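Local coordinates for protein aldo-keto Reductase, OXIDOREDUCTASE (Salmonella typhimurium, PDB 5T79) that binds NADPH and probably acts as an oxidoreductase of the aldo-keto reductase family, with use in converting 3-hydroxybutanal to 1,3-butanediol, at residues H11-R16 against L25-L30; V42-A47 against S299-I304; L48-F53 against E83-W88; K195-E200 against P223-Q228. One frame throughout, in Å; residues are numbered along the deposited sequence.

Contact 1 (H11-R16 against L25-L30); sequences HTMEYR and LPAISL
Met13 and Tyr15 close on Pro26 from two directions, while three backbone bonds join the two segments. The path of Met13 begins at CB, which rests against the ring of Tyr15, two residues on, at CE2. CG, placed anti to the backbone N (chi1 -173°), is carried over to Pro26 CB at 3.8 Å. Bends at chi2 and chi3 bring SD to 3.7 Å from Ala27 N, with CE 4.3 Å from Ile28 CB. Tyr15 comes to the same proline obliquely, CE1 lying 3.9 Å from Pro26 CB; its hydroxyl bonds beyond, to Gly56 O. On the far face of the ribbon Arg16 CD touches Ala27 CB, and the guanidinium runs on to Val291, Thr292 and Asp289. Arg16 and Leu25 form an antiparallel hydrogen-bonded pair, Arg16 N to Leu25 O at 2.7 Å and Leu25 N to Arg16 O at 2.8 Å; just past the paired residues, Ala27 N adds a bond to Glu14 O. This is the N-terminal beta hairpin which, in aldo-keto reductases, closes the bottom of the barrel. Its longer arm, strand 24-31, continues between barrel strands 59-61 and 293-296, and helix 301-308 packs against Met13 and Ile28.

Contact 2 (V42-A47 against S299-I304); sequences VENSRA and SKPSQI. With NDP (NADPH dihydro-nicotinamide-adenine-dinucleotide phosphate), chain E.
Both ends of the Asn44 carboxamide crowd one carbonyl: ND2 donates to Ser299 O at 2.8 Å, yet OD1 lies only 3.3 Å from that same oxygen, acceptor facing acceptor. The bond is bent (147° at the hydrogen), and ND2 reaches the oxygen tilted from the carbonyl plane. CG of Asn44, anti to the backbone N (chi1 -176°), is what carries the amide off the helix toward residues 299-301. One turn further on, Ala47 CB rests loosely on Pro301 CG at 4.3 Å. The segment so held follows barrel strand 293-296 of the aldo-keto reductase fold and leads into helix 301-308, a stretch that, in this model, binds the adenosine 2'-phosphate of NADPH. Two side chains grip one phosphate oxygen there: Ser299 OG donates to O3X at 2.7 Å, and Gln303 NE2 meets O3X at 2.8 Å almost straight (172°). The other end of that amide is fixed as well, since Gln303 OE1 accepts from Ser299 N at 2.8 Å. A weak second bond to it comes from Lys300 N, and together they set the rotation that aims NE2 at the phosphate. Gln303 CG packs on the adenine, 3.6 Å from C5A, while Arg232 gives NADPH a further hydrogen bond.

Contact 3 (L48-F53 against E83-W88); sequences LLQRAF and EDFLPW
Phe85 drives its ring edge-first into helix 42-54: Gln50 N and Phe53 CB lie in the ring plane at its rim, and Leu49 O stands close to that plane, 3.7 Å from Phe85 CZ. The indole of Trp88 has Pro87 CB against one face, toward the rim, and Asp84 O at its edge in plane. Phe53 touches both, oblique to each. Its ring centre is 5.9 Å from that of Phe85 with the planes 62° apart, and the two side chains slide past each other in opposite directions. Toward Trp88 the CE2-CZ side of Phe53 touches, CE2 lying 3.8 Å from Trp88 CB. Phe53 reaches this aromatic cluster because its CG stands anti to the backbone N (chi1 -169°). Leu49 adds its CB, 4.0 Å from Phe85 CZ, and Gln50 CG covers the same corner. Helices 42-54 and 72-85 are successive outer helices of the (beta/alpha)8 barrel, following strands 24-31 and 59-61, and here the end of the second one packs against the first. Tyr3, from the N-terminal tail, lies against Gln50, Phe53 and Phe85, and helix 9-12 covers Phe53 and Trp88. At the polar rim the extended Gln50 side chain crosses Asp84 at about a right angle. NE2 donates to Asp84 OD2 at 3.0 Å, keeping the oxygen in its own amide plane but meeting the carboxylate from above, 70° out of plane. The same OD2 makes a salt bridge with Arg46 NH1, one helical turn before Gln50.

Contact 4 (K195-E200 against P223-Q228); sequences KYSLFE and PLAGGQ. With NDP (NADPH dihydro-nicotinamide-adenine-dinucleotide phosphate), chain E.
Pro223 meets Tyr196 and Ser197 where two barrel loops, following strands 217-220 and 191-193 of the aldo-keto reductase fold, run side by side next to NADPH. Pro223 CA points its hydrogen at Tyr196 O, 3.3 Å away, a CA-H...O contact; the buried oxygen has no conventional hydrogen-bond partner in the model. Pro223 O lies against Ser197 CB and takes a bond from a water, 2.9 Å away, that accepts from Leu198 N, bridging the two loops. Leu224 turns to the cofactor: its N donates to the pyrophosphate oxygen O2A at 3.2 Å, and its CD1 lies 3.5 Å from adenine N7A. Ala225, with left-handed backbone angles, swings its CB back to Phe199 CD2 at 3.9 Å and to Ser197 OG. Gly226 N adds a weak bond to O2A, so two backbone N-H groups share one phosphate oxygen. At Gly227 the bare CA lets the ribose approach, O4B being 3.5 Å off. Gln228 stretches out, its amide steeply inclined to the Phe199 ring; NE2 is taken by Gln254 O, and OE1 comes near Phe199 CD2. That ring rides on a type I turn from Ser197 to Glu200, tightened by an ST turn in which Phe199 N donates to Ser197 OG at 3.1 Å.

From the N terminus, contact 1 closes first, a short hairpin loop complete before any other opens. Contact 2 then opens on helix 42-54 and shuts only at 299-304, bringing the last barrel strand's loop beside the first outer helix. Contacts 3 and 4 nest inside that long loop in series, on opposite sides of the chain's centre. Helix 42-54 serves both contacts 2 and 3: Arg46, from the segment of contact 2, also bridges to Glu83 of contact 3, and Leu48 packs against Ile304. Leu30, on the strand of contact 1, touches Leu49 and Ala52 of contact 3. Contacts 2 and 4, with centres about 21 Å apart, do not touch but hold different parts of the same NADPH.

Contact 1 (H11-R16 against L25-L30)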
# COMPACT_ATOMS: atom_id res chain seq x y z
N HIS A 11 7.43 -20.20 -0.84
CA HIS A 11 7.35 -21.08 -2.00
C HIS A 11 6.35 -20.61 -3.06
O HIS A 11 6.65 -20.73 -4.25
CB HIS A 11 7.03 -22.53 -1.58
CG HIS A 11 8.09 -23.17 -0.71
ND1 HIS A 11 7.90 -24.41 -0.14
CD2 HIS A 11 9.30 -22.70 -0.33
CE1 HIS A 11 9.00 -24.66 0.56
NE2 HIS A 11 9.86 -23.65 0.49
N THR A 12 5.18 -20.11 -2.67
CA THR A 12 4.15 -19.72 -3.64
C THR A 12 4.22 -18.22 -3.99
O THR A 12 4.19 -17.89 -5.19
CB THR A 12 2.74 -20.09 -3.12
OG1 THR A 12 2.71 -21.49 -2.86
CG2 THR A 12 1.62 -19.74 -4.12
N MET A 13 4.30 -17.32 -2.97
CA MET A 13 4.31 -15.87 -3.22
C MET A 13 5.35 -15.49 -4.28
O MET A 13 6.43 -16.06 -4.33
CB MET A 13 4.56 -15.10 -1.92
CG MET A 13 4.43 -13.54 -2.04
SD MET A 13 2.95 -12.86 -2.86
CE MET A 13 1.65 -13.48 -1.73
N GLU A 14 4.97 -14.55 -5.16
CA GLU A 14 5.85 -13.97 -6.16
C GLU A 14 6.40 -12.69 -5.59
O GLU A 14 5.64 -11.89 -5.03
CB GLU A 14 5.11 -13.70 -7.47
CG GLU A 14 4.66 -14.97 -8.16
CD GLU A 14 3.92 -14.79 -9.46
OE1 GLU A 14 3.86 -13.65 -9.99
OE2 GLU A 14 3.40 -15.81 -9.97
N TYR A 15 7.70 -12.49 -5.70
CA TYR A 15 8.36 -11.27 -5.21
C TYR A 15 8.77 -10.48 -6.43
O TYR A 15 9.27 -11.05 -7.39
CB TYR A 15 9.53 -11.59 -4.25
CG TYR A 15 9.00 -12.29 -3.02
CD1 TYR A 15 8.41 -11.57 -1.98
CD2 TYR A 15 8.97 -13.68 -2.95
CE1 TYR A 15 7.82 -12.22 -0.90
CE2 TYR A 15 8.37 -14.34 -1.87
CZ TYR A 15 7.81 -13.60 -0.84
OH TYR A 15 7.20 -14.28 0.19
N ARG A 16 8.50 -9.18 -6.41
CA ARG A 16 8.68 -8.33 -7.59
C ARG A 16 9.64 -7.21 -7.27
O ARG A 16 9.48 -6.53 -6.26
CB ARG A 16 7.30 -7.80 -8.03
CG ARG A 16 6.36 -8.95 -8.48
CD ARG A 16 4.93 -8.53 -8.75
NE ARG A 16 4.85 -7.40 -9.70
CZ ARG A 16 4.83 -7.52 -11.02
NH1 ARG A 16 4.93 -8.71 -11.59
NH2 ARG A 16 4.77 -6.43 -11.78
N LEU A 25 9.31 -6.68 -3.46
CA LEU A 25 8.09 -6.69 -2.64
C LEU A 25 7.23 -7.89 -2.97
O LEU A 25 7.26 -8.35 -4.11
CB LEU A 25 7.27 -5.40 -2.88
CG LEU A 25 7.87 -4.07 -2.35
CD1 LEU A 25 6.95 -2.93 -2.69
CD2 LEU A 25 8.15 -4.14 -0.84
N PRO A 26 6.40 -8.41 -2.02
CA PRO A 26 5.46 -9.46 -2.41
C PRO A 26 4.48 -8.85 -3.41
O PRO A 26 4.18 -7.65 -3.31
CB PRO A 26 4.77 -9.83 -1.09
CG PRO A 26 4.86 -8.54 -0.24
CD PRO A 26 6.17 -7.93 -0.63
N ALA A 27 3.99 -9.65 -4.38
CA ALA A 27 3.01 -9.14 -5.36
C ALA A 27 1.77 -8.58 -4.66
O ALA A 27 1.13 -7.67 -5.16
CB ALA A 27 2.59 -10.26 -6.30
N ILE A 28 1.42 -9.20 -3.50
CA ILE A 28 0.33 -8.78 -2.62
C ILE A 28 0.93 -8.24 -1.29
O ILE A 28 1.64 -8.98 -0.61
CB ILE A 28 -0.67 -9.93 -2.31
CG1 ILE A 28 -1.21 -10.63 -3.62
CG2 ILE A 28 -1.80 -9.43 -1.39
CD1 ILE A 28 -2.37 -10.00 -4.28
N SER A 29 0.66 -6.97 -0.94
CA SER A 29 1.07 -6.39 0.36
C SER A 29 -0.20 -6.16 1.21
O SER A 29 -1.28 -6.03 0.65
CB SER A 29 1.84 -5.07 0.15
OG SER A 29 3.03 -5.30 -0.59
N LEU A 30 -0.06 -6.07 2.53
CA LEU A 30 -1.21 -5.83 3.41
C LEU A 30 -1.12 -4.46 4.05
O LEU A 30 -0.12 -4.15 4.67
CB LEU A 30 -1.30 -6.93 4.51
CG LEU A 30 -2.47 -6.78 5.52
CD1 LEU A 30 -3.85 -6.96 4.83
CD2 LEU A 30 -2.30 -7.73 6.71

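Contact 2 (V42-A47 against S299-I304)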
# COMPACT_ATOMS: atom_id res chain seq x y z
N VAL A 42 -8.27 -7.23 18.67
CA VAL A 42 -6.84 -7.53 18.46
C VAL A 42 -6.68 -9.01 18.07
O VAL A 42 -5.82 -9.31 17.25
CB VAL A 42 -5.97 -7.11 19.68
CG1 VAL A 42 -4.58 -7.75 19.64
CG2 VAL A 42 -5.84 -5.59 19.74
N GLU A 43 -7.56 -9.91 18.55
CA GLU A 43 -7.53 -11.32 18.15
C GLU A 43 -7.60 -11.43 16.60
O GLU A 43 -6.86 -12.21 16.00
CB GLU A 43 -8.70 -12.08 18.80
CG GLU A 43 -9.13 -13.38 18.15
CD GLU A 43 -10.51 -13.85 18.61
OE1 GLU A 43 -11.48 -13.05 18.56
OE2 GLU A 43 -10.61 -15.03 19.02
N ASN A 44 -8.48 -10.63 15.97
CA ASN A 44 -8.64 -10.62 14.52
C ASN A 44 -7.43 -9.99 13.84
O ASN A 44 -6.94 -10.55 12.86
CB ASN A 44 -9.93 -9.92 14.10
CG ASN A 44 -10.15 -9.98 12.60
OD1 ASN A 44 -10.10 -11.06 11.98
ND2 ASN A 44 -10.29 -8.82 11.99
N SER A 45 -6.95 -8.82 14.34
CA SER A 45 -5.75 -8.14 13.80
C SER A 45 -4.56 -9.11 13.77
O SER A 45 -3.83 -9.21 12.77
CB SER A 45 -5.40 -6.94 14.68
OG SER A 45 -6.45 -5.99 14.64
N ARG A 46 -4.38 -9.85 14.87
CA ARG A 46 -3.27 -10.80 15.02
C ARG A 46 -3.40 -11.92 13.98
O ARG A 46 -2.41 -12.25 13.32
CB ARG A 46 -3.29 -11.38 16.46
CG ARG A 46 -2.06 -12.21 16.79
CD ARG A 46 -2.18 -12.92 18.13
NE ARG A 46 -2.50 -12.00 19.23
CZ ARG A 46 -1.60 -11.31 19.92
NH1 ARG A 46 -0.31 -11.40 19.62
NH2 ARG A 46 -1.99 -10.53 20.92
N ALA A 47 -4.61 -12.48 13.83
CA ALA A 47 -4.89 -13.55 12.86
C ALA A 47 -4.60 -13.08 11.42
O ALA A 47 -4.06 -13.85 10.63
CB ALA A 47 -6.35 -13.99 12.98
N SER A 299 -10.47 -7.53 6.48
CA SER A 299 -11.12 -7.62 7.79
C SER A 299 -11.11 -9.08 8.26
O SER A 299 -11.32 -9.34 9.44
CB SER A 299 -12.54 -7.07 7.74
OG SER A 299 -13.35 -7.89 6.92
N LYS A 300 -10.90 -10.03 7.32
CA LYS A 300 -10.88 -11.45 7.66
C LYS A 300 -9.81 -12.21 6.85
O LYS A 300 -9.48 -11.82 5.71
CB LYS A 300 -12.26 -12.10 7.50
CG LYS A 300 -12.96 -11.89 6.19
CD LYS A 300 -14.40 -12.40 6.32
CE LYS A 300 -15.12 -12.45 5.00
NZ LYS A 300 -16.34 -13.31 5.07
N PRO A 301 -9.21 -13.26 7.46
CA PRO A 301 -8.13 -14.01 6.77
C PRO A 301 -8.50 -14.57 5.40
O PRO A 301 -7.62 -14.65 4.54
CB PRO A 301 -7.83 -15.14 7.76
CG PRO A 301 -8.15 -14.55 9.12
CD PRO A 301 -9.43 -13.81 8.82
N SER A 302 -9.78 -14.91 5.17
CA SER A 302 -10.24 -15.45 3.88
C SER A 302 -10.01 -14.45 2.74
O SER A 302 -9.75 -14.87 1.63
CB SER A 302 -11.71 -15.87 3.95
OG SER A 302 -12.55 -14.75 4.19
N GLN A 303 -10.07 -13.13 3.03
CA GLN A 303 -9.83 -12.08 2.02
C GLN A 303 -8.36 -12.05 1.60
O GLN A 303 -8.06 -11.77 0.44
CB GLN A 303 -10.28 -10.71 2.55
CG GLN A 303 -11.81 -10.67 2.73
CD GLN A 303 -12.30 -9.48 3.51
OE1 GLN A 303 -11.57 -8.88 4.29
NE2 GLN A 303 -13.58 -9.17 3.38
N ILE A 304 -7.45 -12.36 2.53
CA ILE A 304 -6.02 -12.44 2.24
C ILE A 304 -5.78 -13.67 1.36
O ILE A 304 -5.06 -13.59 0.37
CB ILE A 304 -5.16 -12.47 3.53
CG1 ILE A 304 -5.40 -11.19 4.40
CG2 ILE A 304 -3.66 -12.64 3.18
CD1 ILE A 304 -4.71 -11.24 5.83
PA NDP E . -9.00 -2.51 -0.78
O1A NDP E . -8.21 -3.75 -1.05
O2A NDP E . -9.40 -1.54 -1.80
O5B NDP E . -10.37 -2.85 -0.01
C5B NDP E . -10.19 -3.46 1.29
C4B NDP E . -11.51 -3.73 1.95
O4B NDP E . -12.40 -4.37 1.00
C3B NDP E . -11.41 -4.67 3.15
O3B NDP E . -11.28 -3.92 4.35
C2B NDP E . -12.70 -5.48 3.08
O2B NDP E . -13.78 -4.81 3.76
C1B NDP E . -13.00 -5.52 1.58
N9A NDP E . -12.49 -6.70 0.88
C8A NDP E . -11.19 -6.99 0.56
N7A NDP E . -11.04 -8.13 -0.08
C5A NDP E . -12.33 -8.62 -0.18
C6A NDP E . -12.85 -9.82 -0.70
N6A NDP E . -12.12 -10.73 -1.36
N1A NDP E . -14.18 -10.04 -0.56
C2A NDP E . -14.93 -9.10 0.00
N3A NDP E . -14.56 -7.91 0.50
C4A NDP E . -13.24 -7.74 0.40
O3 NDP E . -7.98 -1.81 0.21
PN NDP E . -8.15 -0.37 0.88
O1N NDP E . -8.63 -0.78 2.23
O2N NDP E . -8.98 0.59 0.05
O5D NDP E . -6.72 0.39 0.94
C5D NDP E . -5.55 -0.42 0.69
C4D NDP E . -4.39 0.00 1.57
O4D NDP E . -3.78 1.18 1.00
C3D NDP E . -4.73 0.39 3.00
O3D NDP E . -4.85 -0.77 3.81
C2D NDP E . -3.59 1.35 3.36
O2D NDP E . -2.40 0.79 3.93
C1D NDP E . -3.30 2.03 2.02
N1N NDP E . -3.99 3.32 1.85
C2N NDP E . -3.18 4.43 1.63
C3N NDP E . -3.69 5.67 1.46
C7N NDP E . -2.78 6.76 0.94
O7N NDP E . -3.29 7.88 0.87
N7N NDP E . -1.50 6.53 0.64
C4N NDP E . -5.14 5.93 1.73
C5N NDP E . -5.95 4.67 1.69
C6N NDP E . -5.41 3.47 1.78
P2B NDP E . -14.87 -5.43 4.79
O1X NDP E . -14.85 -4.89 6.18
O2X NDP E . -16.16 -5.13 4.05
O3X NDP E . -14.64 -6.94 4.72

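Contact 3 (L48-F53 against E83-W88)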
# COMPACT_ATOMS: atom_id res chain seq x y z
N LEU A 48 -4.94 -11.82 11.09
CA LEU A 48 -4.67 -11.24 9.75
C LEU A 48 -3.17 -11.15 9.47
O LEU A 48 -2.69 -11.61 8.44
CB LEU A 48 -5.31 -9.82 9.62
CG LEU A 48 -6.83 -9.78 9.60
CD1 LEU A 48 -7.36 -8.35 9.79
CD2 LEU A 48 -7.39 -10.42 8.33
N LEU A 49 -2.41 -10.57 10.41
CA LEU A 49 -0.96 -10.48 10.24
C LEU A 49 -0.31 -11.88 10.13
O LEU A 49 0.55 -12.07 9.28
CB LEU A 49 -0.31 -9.69 11.39
CG LEU A 49 -0.69 -8.21 11.46
CD1 LEU A 49 -0.06 -7.56 12.69
CD2 LEU A 49 -0.30 -7.47 10.19
N GLN A 50 -0.71 -12.84 10.97
CA GLN A 50 -0.12 -14.17 10.92
C GLN A 50 -0.48 -14.88 9.61
O GLN A 50 0.38 -15.54 9.03
CB GLN A 50 -0.58 -15.01 12.14
CG GLN A 50 0.05 -14.52 13.45
CD GLN A 50 -0.36 -15.37 14.63
OE1 GLN A 50 -0.92 -16.44 14.46
NE2 GLN A 50 -0.03 -14.96 15.84
N ARG A 51 -1.75 -14.76 9.15
CA ARG A 51 -2.13 -15.43 7.90
C ARG A 51 -1.36 -14.82 6.71
O ARG A 51 -0.87 -15.56 5.83
CB ARG A 51 -3.64 -15.37 7.65
CG ARG A 51 -4.12 -16.27 6.47
CD ARG A 51 -3.85 -17.75 6.76
NE ARG A 51 -4.32 -18.64 5.71
CZ ARG A 51 -3.58 -19.58 5.12
NH1 ARG A 51 -2.31 -19.74 5.45
NH2 ARG A 51 -4.12 -20.36 4.19
N ALA A 52 -1.21 -13.48 6.71
CA ALA A 52 -0.49 -12.78 5.64
C ALA A 52 0.96 -13.28 5.54
O ALA A 52 1.37 -13.70 4.46
CB ALA A 52 -0.52 -11.27 5.89
N PHE A 53 1.71 -13.28 6.67
CA PHE A 53 3.12 -13.72 6.65
C PHE A 53 3.23 -15.20 6.30
O PHE A 53 4.13 -15.55 5.55
CB PHE A 53 3.81 -13.41 7.99
CG PHE A 53 5.32 -13.58 7.98
CD1 PHE A 53 6.10 -12.98 6.99
CD2 PHE A 53 5.96 -14.29 8.99
CE1 PHE A 53 7.50 -13.11 7.01
CE2 PHE A 53 7.36 -14.43 8.99
CZ PHE A 53 8.11 -13.82 8.01
N GLU A 83 5.17 -9.53 20.42
CA GLU A 83 4.70 -10.82 20.93
C GLU A 83 4.95 -11.97 19.98
O GLU A 83 5.29 -13.06 20.46
CB GLU A 83 3.19 -10.76 21.24
CG GLU A 83 2.86 -9.89 22.45
CD GLU A 83 1.39 -9.66 22.75
OE1 GLU A 83 0.53 -10.02 21.92
OE2 GLU A 83 1.10 -9.07 23.82
N ASP A 84 4.79 -11.76 18.66
CA ASP A 84 4.83 -12.87 17.72
C ASP A 84 5.87 -12.81 16.61
O ASP A 84 6.21 -13.87 16.08
CB ASP A 84 3.44 -12.98 17.04
CG ASP A 84 2.24 -13.19 17.96
OD1 ASP A 84 2.41 -13.77 19.05
OD2 ASP A 84 1.12 -12.84 17.54
N PHE A 85 6.33 -11.62 16.21
CA PHE A 85 7.17 -11.53 15.01
C PHE A 85 8.62 -11.09 15.20
O PHE A 85 9.33 -11.02 14.20
CB PHE A 85 6.52 -10.53 14.03
CG PHE A 85 5.25 -11.05 13.38
CD1 PHE A 85 4.00 -10.83 13.96
CD2 PHE A 85 5.30 -11.69 12.15
CE1 PHE A 85 2.83 -11.27 13.34
CE2 PHE A 85 4.13 -12.13 11.52
CZ PHE A 85 2.90 -11.91 12.12
N LEU A 86 9.06 -10.80 16.44
CA LEU A 86 10.43 -10.32 16.69
C LEU A 86 11.53 -11.17 16.04
O LEU A 86 12.40 -10.56 15.41
CB LEU A 86 10.74 -10.16 18.18
CG LEU A 86 10.20 -8.92 18.88
CD1 LEU A 86 10.91 -8.72 20.19
CD2 LEU A 86 10.36 -7.65 18.02
N PRO A 87 11.52 -12.53 16.08
CA PRO A 87 12.61 -13.29 15.42
C PRO A 87 12.62 -13.13 13.89
O PRO A 87 13.62 -13.44 13.27
CB PRO A 87 12.30 -14.75 15.79
CG PRO A 87 11.50 -14.64 17.07
CD PRO A 87 10.61 -13.47 16.78
N TRP A 88 11.51 -12.65 13.29
CA TRP A 88 11.42 -12.50 11.84
C TRP A 88 11.30 -11.02 11.41
O TRP A 88 10.97 -10.77 10.25
CB TRP A 88 10.24 -13.34 11.28
CG TRP A 88 10.37 -14.80 11.63
CD1 TRP A 88 11.18 -15.73 11.02
CD2 TRP A 88 9.83 -15.44 12.79
NE1 TRP A 88 11.12 -16.93 11.70
CE2 TRP A 88 10.32 -16.78 12.80
CE3 TRP A 88 8.97 -15.03 13.82
CZ2 TRP A 88 9.99 -17.68 13.81
CZ3 TRP A 88 8.63 -15.93 14.82
CH2 TRP A 88 9.16 -17.23 14.82

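Contact 4 (K195-E200 against P223-Q228)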
# COMPACT_ATOMS: atom_id res chain seq x y z
N LYS A 195 -3.17 5.85 -5.69
CA LYS A 195 -4.44 5.13 -5.74
C LYS A 195 -4.58 4.58 -7.16
O LYS A 195 -4.39 5.35 -8.12
CB LYS A 195 -5.61 6.08 -5.40
CG LYS A 195 -6.95 5.40 -5.28
CD LYS A 195 -8.02 6.43 -4.90
CE LYS A 195 -8.44 6.29 -3.45
NZ LYS A 195 -9.28 7.43 -3.00
N TYR A 196 -4.84 3.26 -7.32
CA TYR A 196 -4.97 2.65 -8.66
C TYR A 196 -5.86 1.43 -8.61
O TYR A 196 -5.62 0.50 -7.83
CB TYR A 196 -3.59 2.28 -9.25
CG TYR A 196 -3.58 1.68 -10.66
CD1 TYR A 196 -4.48 2.12 -11.63
CD2 TYR A 196 -2.59 0.79 -11.04
CE1 TYR A 196 -4.39 1.66 -12.96
CE2 TYR A 196 -2.52 0.29 -12.34
CZ TYR A 196 -3.41 0.74 -13.30
OH TYR A 196 -3.30 0.26 -14.58
N SER A 197 -6.89 1.42 -9.47
CA SER A 197 -7.85 0.31 -9.62
C SER A 197 -8.56 0.43 -10.94
O SER A 197 -8.36 1.42 -11.63
CB SER A 197 -8.88 0.32 -8.49
OG SER A 197 -9.84 1.36 -8.69
N LEU A 198 -9.44 -0.53 -11.26
CA LEU A 198 -10.27 -0.44 -12.48
C LEU A 198 -11.08 0.87 -12.52
O LEU A 198 -11.34 1.41 -13.61
CB LEU A 198 -11.24 -1.62 -12.55
CG LEU A 198 -10.62 -2.96 -12.96
CD1 LEU A 198 -11.43 -4.13 -12.42
CD2 LEU A 198 -10.57 -3.08 -14.48
N PHE A 199 -11.47 1.39 -11.35
CA PHE A 199 -12.29 2.59 -11.22
C PHE A 199 -11.45 3.87 -11.01
O PHE A 199 -12.02 4.96 -10.90
CB PHE A 199 -13.29 2.42 -10.06
CG PHE A 199 -14.42 1.44 -10.33
CD1 PHE A 199 -14.78 1.11 -11.64
CD2 PHE A 199 -15.15 0.90 -9.28
CE1 PHE A 199 -15.84 0.23 -11.88
CE2 PHE A 199 -16.22 0.03 -9.53
CZ PHE A 199 -16.56 -0.29 -10.83
N GLU A 200 -10.13 3.76 -10.97
CA GLU A 200 -9.29 4.94 -10.79
C GLU A 200 -8.02 4.76 -11.57
O GLU A 200 -7.05 4.19 -11.05
CB GLU A 200 -9.02 5.22 -9.29
CG GLU A 200 -8.26 6.52 -9.05
CD GLU A 200 -8.85 7.70 -9.82
OE1 GLU A 200 -9.96 8.15 -9.43
OE2 GLU A 200 -8.29 8.07 -10.88
N PRO A 223 -6.87 -0.95 -4.40
CA PRO A 223 -7.00 -1.67 -5.69
C PRO A 223 -8.37 -2.31 -5.91
O PRO A 223 -8.66 -2.76 -7.02
CB PRO A 223 -5.92 -2.74 -5.57
CG PRO A 223 -5.90 -3.08 -4.09
CD PRO A 223 -6.00 -1.70 -3.46
N LEU A 224 -9.21 -2.35 -4.85
CA LEU A 224 -10.57 -2.87 -4.94
C LEU A 224 -11.56 -1.71 -4.80
O LEU A 224 -12.74 -1.93 -4.53
CB LEU A 224 -10.84 -3.97 -3.88
CG LEU A 224 -9.97 -5.23 -3.99
CD1 LEU A 224 -10.33 -6.25 -2.91
CD2 LEU A 224 -10.09 -5.89 -5.35
N ALA A 225 -11.07 -0.46 -5.02
CA ALA A 225 -11.87 0.77 -4.92
C ALA A 225 -12.65 0.80 -3.58
O ALA A 225 -13.86 1.04 -3.55
CB ALA A 225 -12.82 0.90 -6.12
N GLY A 226 -11.92 0.49 -2.49
CA GLY A 226 -12.44 0.45 -1.12
C GLY A 226 -13.45 -0.65 -0.85
O GLY A 226 -14.25 -0.53 0.08
N GLY A 227 -13.41 -1.70 -1.66
CA GLY A 227 -14.33 -2.82 -1.52
C GLY A 227 -15.45 -2.86 -2.54
O GLY A 227 -16.22 -3.82 -2.56
N GLN A 228 -15.57 -1.83 -3.42
CA GLN A 228 -16.60 -1.84 -4.48
C GLN A 228 -16.38 -2.99 -5.47
O GLN A 228 -17.34 -3.64 -5.91
CB GLN A 228 -16.62 -0.52 -5.25
CG GLN A 228 -17.25 0.63 -4.47
CD GLN A 228 -17.23 1.94 -5.22
OE1 GLN A 228 -16.65 2.07 -6.31
NE2 GLN A 228 -17.86 2.96 -4.66
PA NDP E . -9.00 -2.51 -0.78
O1A NDP E . -8.21 -3.75 -1.05
O2A NDP E . -9.40 -1.54 -1.80
O5B NDP E . -10.37 -2.85 -0.01
C5B NDP E . -10.19 -3.46 1.29
C4B NDP E . -11.51 -3.73 1.95
O4B NDP E . -12.40 -4.37 1.00
C3B NDP E . -11.41 -4.67 3.15
O3B NDP E . -11.28 -3.92 4.35
C2B NDP E . -12.70 -5.48 3.08
O2B NDP E . -13.78 -4.81 3.76
C1B NDP E . -13.00 -5.52 1.58
N9A NDP E . -12.49 -6.70 0.88
C8A NDP E . -11.19 -6.99 0.56
N7A NDP E . -11.04 -8.13 -0.08
C5A NDP E . -12.33 -8.62 -0.18
C6A NDP E . -12.85 -9.82 -0.70
N6A NDP E . -12.12 -10.73 -1.36
N1A NDP E . -14.18 -10.04 -0.56
C2A NDP E . -14.93 -9.10 0.00
N3A NDP E . -14.56 -7.91 0.50
C4A NDP E . -13.24 -7.74 0.40
O3 NDP E . -7.98 -1.81 0.21
PN NDP E . -8.15 -0.37 0.88
O1N NDP E . -8.63 -0.78 2.23
O2N NDP E . -8.98 0.59 0.05
O5D NDP E . -6.72 0.39 0.94
C5D NDP E . -5.55 -0.42 0.69
C4D NDP E . -4.39 0.00 1.57
O4D NDP E . -3.78 1.18 1.00
C3D NDP E . -4.73 0.39 3.00
O3D NDP E . -4.85 -0.77 3.81
C2D NDP E . -3.59 1.35 3.36
O2D NDP E . -2.40 0.79 3.93
C1D NDP E . -3.30 2.03 2.02
N1N NDP E . -3.99 3.32 1.85
C2N NDP E . -3.18 4.43 1.63
C3N NDP E . -3.69 5.67 1.46
C7N NDP E . -2.78 6.76 0.94
O7N NDP E . -3.29 7.88 0.87
N7N NDP E . -1.50 6.53 0.64
C4N NDP E . -5.14 5.93 1.73
C5N NDP E . -5.95 4.67 1.69
C6N NDP E . -5.41 3.47 1.78
P2B NDP E . -14.87 -5.43 4.79
O1X NDP E . -14.85 -4.89 6.18
O2X NDP E . -16.16 -5.13 4.05
O3X NDP E . -14.64 -6.94 4.72
O HOH W 1 -8.67 -3.00 -9.92